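PDB 2BV2: ciona betagamma-crystallin from Ciona intestinalis, which probably serves as a structural component of the neuroectodermal visual system and binds two calcium ions in its betagamma-crystallin domain. Local coordinates for residues 24-28 and 29-33; 65-68 and 69-72. All blocks are in the same frame, centred on the assembly; numbering follows the deposited sequence.

Contact 1 of 2, residues 24-28 and 29-33; sequences DLNVH and GFNDI. With CA (calcium ion), chain D; CA (calcium ion), chain C; ACT (acetate ion), chain E.
Gly29 N donates to Asn26 O at 3.0 Å, and the next amide, Phe30 N, donates to Leu25 O at 3.0 Å. This pair of bonds, with positive phi at Gly29, is a Schellman motif. It closes the short 3-10 segment 25-27 in the first Greek key of the betagamma-crystallin domain. A CB at Gly29 would run into His28 O. Leu25 O also accepts from His28 N, and the two donors arrive from opposite faces of its carbonyl plane. Phe30 then meets the start of the turn through apolar contact, its CB lying 4.2 Å from Leu25 CB. Both side chains also pack on Leu5 of strand 2-6. His28 O sits at the edge of the Phe30 ring, in its plane. Asn31 lays its CB 3.1 Å from Asn26 OD1, a tight approach, and the two amide planes are 46° apart. Asn31 CG is anti to the backbone N (chi1 -167°), which sets its amide beside that of Asn26; its OD1 is hydrogen-bonded to Ser78. Water 1 bridges the pair: it donates to Asn26 OD1 and accepts from Asn31 N. Asp24 OD1 holds Asn26 by two bonds: Asn26 ND2 on its syn lone pair, and Asn26 N from above the carboxylate plane, which makes an Asx turn. Asp32 OD1 binds one calcium ion, which Asp48, Glu76 and Ser78 also coordinate. Ile33 O binds the other at 2.4 Å, while Ile33 CD1 lies 3.8 Å above the plane of the Phe30 ring, over its centre.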
ATOM      1  N   ASP A  24      -5.458   9.874  -1.155  1.00 14.62           N
ATOM      2  CA  ASP A  24      -5.388  10.135   0.274  1.00 14.12           C
ATOM      3  C   ASP A  24      -6.001   8.982   1.054  1.00 15.25           C
ATOM      4  O   ASP A  24      -7.226   8.896   1.198  1.00 12.64           O
ATOM      5  CB  ASP A  24      -6.113  11.447   0.587  1.00 15.83           C
ATOM      6  CG  ASP A  24      -6.168  11.770   2.072  1.00 20.42           C
ATOM      7  OD1 ASP A  24      -5.450  11.137   2.873  1.00 22.58           O
ATOM      8  OD2 ASP A  24      -6.952  12.672   2.433  1.00 23.03           O
ATOM      9  N   LEU A  25      -5.147   8.097   1.565  1.00 13.35           N
ATOM     10  CA  LEU A  25      -5.644   6.915   2.290  1.00 11.48           C
ATOM     11  C   LEU A  25      -6.490   7.228   3.513  1.00 10.17           C
ATOM     12  O   LEU A  25      -7.186   6.352   3.985  1.00 12.14           O
ATOM     13  CB  LEU A  25      -4.505   5.964   2.665  1.00 11.02           C
ATOM     14  CG  LEU A  25      -3.927   5.129   1.514  1.00 10.03           C
ATOM     15  CD1 LEU A  25      -2.735   4.420   2.011  1.00 10.58           C
ATOM     16  CD2 LEU A  25      -4.923   4.120   0.937  1.00 10.56           C
ATOM     17  N   ASN A  26      -6.422   8.457   4.026  1.00 11.51           N
ATOM     18  CA  ASN A  26      -7.312   8.895   5.126  1.00 10.18           C
ATOM     19  C   ASN A  26      -8.795   8.728   4.821  1.00 11.28           C
ATOM     20  O   ASN A  26      -9.596   8.524   5.736  1.00 12.37           O
ATOM     21  CB  ASN A  26      -7.072  10.345   5.484  1.00 10.85           C
ATOM     22  CG  ASN A  26      -5.812  10.565   6.283  1.00 14.85           C
ATOM     23  OD1 ASN A  26      -5.672  10.084   7.413  1.00 20.93           O
ATOM     24  ND2 ASN A  26      -4.896  11.339   5.724  1.00 21.35           N
ATOM     25  N   VAL A  27      -9.169   8.839   3.550  1.00 12.66           N
ATOM     26  CA  VAL A  27     -10.582   8.716   3.168  1.00 12.24           C
ATOM     27  C   VAL A  27     -11.137   7.352   3.576  1.00 14.36           C
ATOM     28  O   VAL A  27     -12.339   7.216   3.839  1.00 17.58           O
ATOM     29  CB  VAL A  27     -10.823   8.973   1.665  1.00 14.63           C
ATOM     30  CG1 VAL A  27     -10.304  10.352   1.251  1.00 18.15           C
ATOM     31  CG2 VAL A  27     -10.199   7.882   0.818  1.00 17.52           C
ATOM     32  N   HIS A  28     -10.254   6.355   3.634  1.00 13.01           N
ATOM     33  CA  HIS A  28     -10.596   4.996   4.083  1.00 11.37           C
ATOM     34  C   HIS A  28      -9.985   4.608   5.431  1.00 11.95           C
ATOM     35  O   HIS A  28      -9.998   3.437   5.795  1.00 13.20           O
ATOM     36  CB  HIS A  28     -10.170   4.002   3.008  1.00 13.24           C
ATOM     37  CG  HIS A  28     -10.902   4.176   1.721  1.00 12.10           C
ATOM     38  ND1 HIS A  28     -10.271   4.461   0.533  1.00 15.52           N
ATOM     39  CD2 HIS A  28     -12.226   4.127   1.442  1.00 13.46           C
ATOM     40  CE1 HIS A  28     -11.173   4.569  -0.427  1.00 15.00           C
ATOM     41  NE2 HIS A  28     -12.368   4.377   0.100  1.00 17.85           N
ATOM     42  N   GLY A  29      -9.465   5.580   6.181  1.00 11.54           N
ATOM     43  CA  GLY A  29      -8.907   5.318   7.510  1.00 12.02           C
ATOM     44  C   GLY A  29      -7.640   4.479   7.490  1.00 11.57           C
ATOM     45  O   GLY A  29      -7.343   3.772   8.464  1.00 15.88           O
ATOM     46  N   PHE A  30      -6.883   4.569   6.400  1.00 11.12           N
ATOM     47  CA  PHE A  30      -5.714   3.718   6.182  1.00 11.68           C
ATOM     48  C   PHE A  30      -4.418   4.516   5.987  1.00 14.29           C
ATOM     49  O   PHE A  30      -3.429   4.015   5.460  1.00 13.12           O
ATOM     50  CB  PHE A  30      -5.966   2.765   5.007  1.00 12.66           C
ATOM     51  CG  PHE A  30      -6.173   1.351   5.431  1.00 11.22           C
ATOM     52  CD1 PHE A  30      -7.369   0.955   5.999  1.00 13.75           C
ATOM     53  CD2 PHE A  30      -5.164   0.400   5.266  1.00 13.04           C
ATOM     54  CE1 PHE A  30      -7.560  -0.345   6.405  1.00 13.15           C
ATOM     55  CE2 PHE A  30      -5.351  -0.895   5.685  1.00 14.55           C
ATOM     56  CZ  PHE A  30      -6.554  -1.269   6.247  1.00 15.00           C
ATOM     57  N   ASN A  31      -4.432   5.763   6.407  1.00 10.48           N
ATOM     58  CA  ASN A  31      -3.229   6.574   6.359  1.00 13.17           C
ATOM     59  C   ASN A  31      -2.293   6.199   7.490  1.00 10.42           C
ATOM     60  O   ASN A  31      -2.697   6.129   8.649  1.00 12.74           O
ATOM     61  CB  ASN A  31      -3.556   8.072   6.460  1.00 14.31           C
ATOM     62  CG  ASN A  31      -2.377   8.933   6.093  1.00 15.22           C
ATOM     63  OD1 ASN A  31      -1.868   8.840   4.973  1.00 15.54           O
ATOM     64  ND2 ASN A  31      -1.921   9.766   7.026  1.00 17.97           N
ATOM     65  N   ASP A  32      -1.037   5.973   7.133  1.00 12.96           N
ATOM     66  CA  ASP A  32       0.046   5.734   8.074  1.00 11.55           C
ATOM     67  C   ASP A  32      -0.189   4.562   9.024  1.00  9.42           C
ATOM     68  O   ASP A  32       0.177   4.625  10.202  1.00 13.71           O
ATOM     69  CB  ASP A  32       0.406   7.002   8.843  1.00 11.85           C
ATOM     70  CG  ASP A  32       0.978   8.083   7.951  1.00 13.93           C
ATOM     71  OD1 ASP A  32       1.296   7.800   6.782  1.00 12.74           O
ATOM     72  OD2 ASP A  32       1.139   9.226   8.418  1.00 17.65           O
ATOM     73  N   ILE A  33      -0.799   3.496   8.504  1.00  9.35           N
ATOM     74  CA  ILE A  33      -0.905   2.253   9.260  1.00 10.59           C
ATOM     75  C   ILE A  33      -0.463   1.004   8.538  1.00  7.86           C
ATOM     76  O   ILE A  33      -0.396  -0.035   9.168  1.00  8.70           O
ATOM     77  CB  ILE A  33      -2.352   1.988   9.759  1.00 11.15           C
ATOM     78  CG1 ILE A  33      -3.315   1.741   8.602  1.00 10.37           C
ATOM     79  CG2 ILE A  33      -2.838   3.133  10.632  1.00 13.42           C
ATOM     80  CD1 ILE A  33      -4.675   1.263   9.087  1.00 11.03           C
TER
HETATM   81 CA    CA D 102       2.610   8.926   5.033  1.00 20.30          CA
HETATM   82 CA    CA C 101       0.755  -1.043  11.060  1.00  9.62          CA
HETATM   83  C   ACT E 103      -8.956   9.659  -3.110  1.00 26.90           C
HETATM   84  O   ACT E 103      -8.407   9.695  -4.248  1.00 26.08           O
HETATM   85  OXT ACT E 103      -8.255   9.966  -2.114  1.00 25.93           O
HETATM   86  CH3 ACT E 103     -10.377   9.233  -2.928  1.00 27.21           C
HETATM   87  O   HOH W   1      -6.341   7.143   8.265  1.00 16.64           O
HETATM   88  O   HOH W   2       2.459  -0.860  12.641  1.00 12.80           O

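Contact 2 of 2, residues 65-68 and 69-72; sequences PNPG and SWGG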
ATOM      1  N   PRO A  65       5.241  -9.214   2.942  1.00 11.12           N
ATOM      2  CA  PRO A  65       4.861  -9.436   4.338  1.00 10.40           C
ATOM      3  C   PRO A  65       5.292  -8.374   5.354  1.00 11.98           C
ATOM      4  O   PRO A  65       4.822  -8.402   6.492  1.00 12.46           O
ATOM      5  CB  PRO A  65       5.519 -10.785   4.666  1.00 14.70           C
ATOM      6  CG  PRO A  65       6.683 -10.875   3.767  1.00 14.44           C
ATOM      7  CD  PRO A  65       6.294 -10.158   2.498  1.00 13.28           C
ATOM      8  N   ASN A  66       6.192  -7.478   4.962  1.00 12.73           N
ATOM      9  CA  ASN A  66       6.595  -6.353   5.817  1.00 10.85           C
ATOM     10  C   ASN A  66       7.093  -5.200   4.944  1.00  9.64           C
ATOM     11  O   ASN A  66       7.329  -5.394   3.749  1.00 13.17           O
ATOM     12  CB  ASN A  66       7.644  -6.802   6.818  1.00 11.57           C
ATOM     13  CG  ASN A  66       8.775  -7.525   6.163  1.00 12.79           C
ATOM     14  OD1 ASN A  66       9.290  -7.069   5.166  1.00 14.68           O
ATOM     15  ND2 ASN A  66       9.159  -8.678   6.711  1.00 20.62           N
ATOM     16  N   PRO A  67       7.218  -3.988   5.517  1.00 11.03           N
ATOM     17  CA  PRO A  67       7.608  -2.858   4.666  1.00 10.35           C
ATOM     18  C   PRO A  67       9.003  -3.006   4.008  1.00  9.20           C
ATOM     19  O   PRO A  67       9.204  -2.568   2.857  1.00 14.85           O
ATOM     20  CB  PRO A  67       7.543  -1.654   5.617  1.00 12.62           C
ATOM     21  CG  PRO A  67       6.665  -2.096   6.758  1.00 12.00           C
ATOM     22  CD  PRO A  67       6.952  -3.567   6.904  1.00 12.32           C
ATOM     23  N   GLY A  68       9.931  -3.665   4.688  1.00 12.48           N
ATOM     24  CA  GLY A  68      11.242  -3.964   4.101  1.00 12.96           C
ATOM     25  C   GLY A  68      11.146  -4.706   2.784  1.00 12.93           C
ATOM     26  O   GLY A  68      11.994  -4.516   1.911  1.00 13.27           O
ATOM     27  N   SER A  69      10.096  -5.519   2.616  1.00  9.79           N
ATOM     28  CA  SER A  69       9.928  -6.283   1.407  1.00 11.53           C
ATOM     29  C   SER A  69       9.610  -5.401   0.202  1.00  9.86           C
ATOM     30  O   SER A  69       9.843  -5.816  -0.923  1.00 12.56           O
ATOM     31  CB  SER A  69       8.864  -7.359   1.588  1.00 15.66           C
ATOM     32  OG  SER A  69       7.596  -6.787   1.533  1.00 17.44           O
ATOM     33  N   TRP A  70       9.096  -4.192   0.419  1.00 11.48           N
ATOM     34  CA  TRP A  70       9.008  -3.204  -0.688  1.00 11.00           C
ATOM     35  C   TRP A  70      10.031  -2.059  -0.620  1.00 12.54           C
ATOM     36  O   TRP A  70      10.022  -1.162  -1.461  1.00 14.70           O
ATOM     37  CB  TRP A  70       7.588  -2.662  -0.866  1.00 12.12           C
ATOM     38  CG  TRP A  70       7.038  -1.786   0.237  1.00 13.26           C
ATOM     39  CD1 TRP A  70       7.263  -0.443   0.422  1.00 12.38           C
ATOM     40  CD2 TRP A  70       6.121  -2.181   1.263  1.00 13.12           C
ATOM     41  NE1 TRP A  70       6.551   0.007   1.514  1.00 11.28           N
ATOM     42  CE2 TRP A  70       5.835  -1.035   2.039  1.00 14.76           C
ATOM     43  CE3 TRP A  70       5.501  -3.395   1.594  1.00 16.35           C
ATOM     44  CZ2 TRP A  70       4.979  -1.073   3.151  1.00 14.36           C
ATOM     45  CZ3 TRP A  70       4.657  -3.434   2.691  1.00 14.22           C
ATOM     46  CH2 TRP A  70       4.399  -2.281   3.456  1.00 13.27           C
ATOM     47  N   GLY A  71      10.944  -2.140   0.342  1.00 15.88           N
ATOM     48  CA  GLY A  71      12.013  -1.153   0.537  1.00 17.62           C
ATOM     49  C   GLY A  71      11.554   0.085   1.291  1.00 18.76           C
ATOM     50  O   GLY A  71      12.216   1.126   1.245  1.00 19.56           O
ATOM     51  N   GLY A  72      10.428  -0.026   1.994  1.00 14.60           N
ATOM     52  CA  GLY A  72       9.796   1.128   2.622  1.00 13.14           C
ATOM     53  C   GLY A  72       9.823   1.108   4.134  1.00 16.19           C
ATOM     54  O   GLY A  72      10.523   0.302   4.740  1.00 18.28           O
TER
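Pro65 touches Ser69 through its ring: CD lies 3.7 Å from Ser69 OG. Asn66 makes the polar link. Its carbonyl O accepts from Ser69 OG at 2.6 Å, in the carbonyl plane, and from Ser69 N, which stands above that plane. Ser69 OG is placed for this by a chi1 of 77°, between its own backbone N and carbonyl carbon. Asn66 OD1 adds a weak bond from the same Ser69 N. Pro67 carries most of the apolar contact. Its CA stands 3.4 Å from the centroid of the six-membered ring of Trp70, 7° off the ring normal, a CH-pi contact. Pro67 CB reaches Trp70 CZ2 at 3.6 Å. Were Trp70 an alanine, Pro67 CA and CB would probably lose their aromatic cover, and a gap would be likely to open beside them. Pro67 O accepts from Trp70 N and from Gly72 N, which come from opposite faces of its plane. Gly68 O takes a weak bond from Gly71 N at 3.0 Å. With Gly72 N on Pro67 O and positive phi at Gly71, this is a Schellman pattern. A CB on Gly72 would clash with Trp70 NE1. The turn lies in the second Greek key, between strands 62-64 and 79-82. Trp70 meets Tyr57 of strand 56-59 edge-to-face and also packs on Tyr64 of strand 62-64.

Contact 1 and contact 2 are two Schellman turns, one in each Greek key of the same domain. They lie on opposite sides of the chain's centre. Their centres are 18 Å apart, and their nearest atoms are about 8 Å apart, so they do not touch. Their relation to calcium differs. The two ions are 11.8 Å apart, and segment 29-33 gives a ligand to each. Contact 2 supplies none, but the side chain of Pro67 is about 7 Å from the ion bound by Ile33 O. That site also takes Asp75, a few residues beyond segment 69-72, together with Glu7 and Ser35.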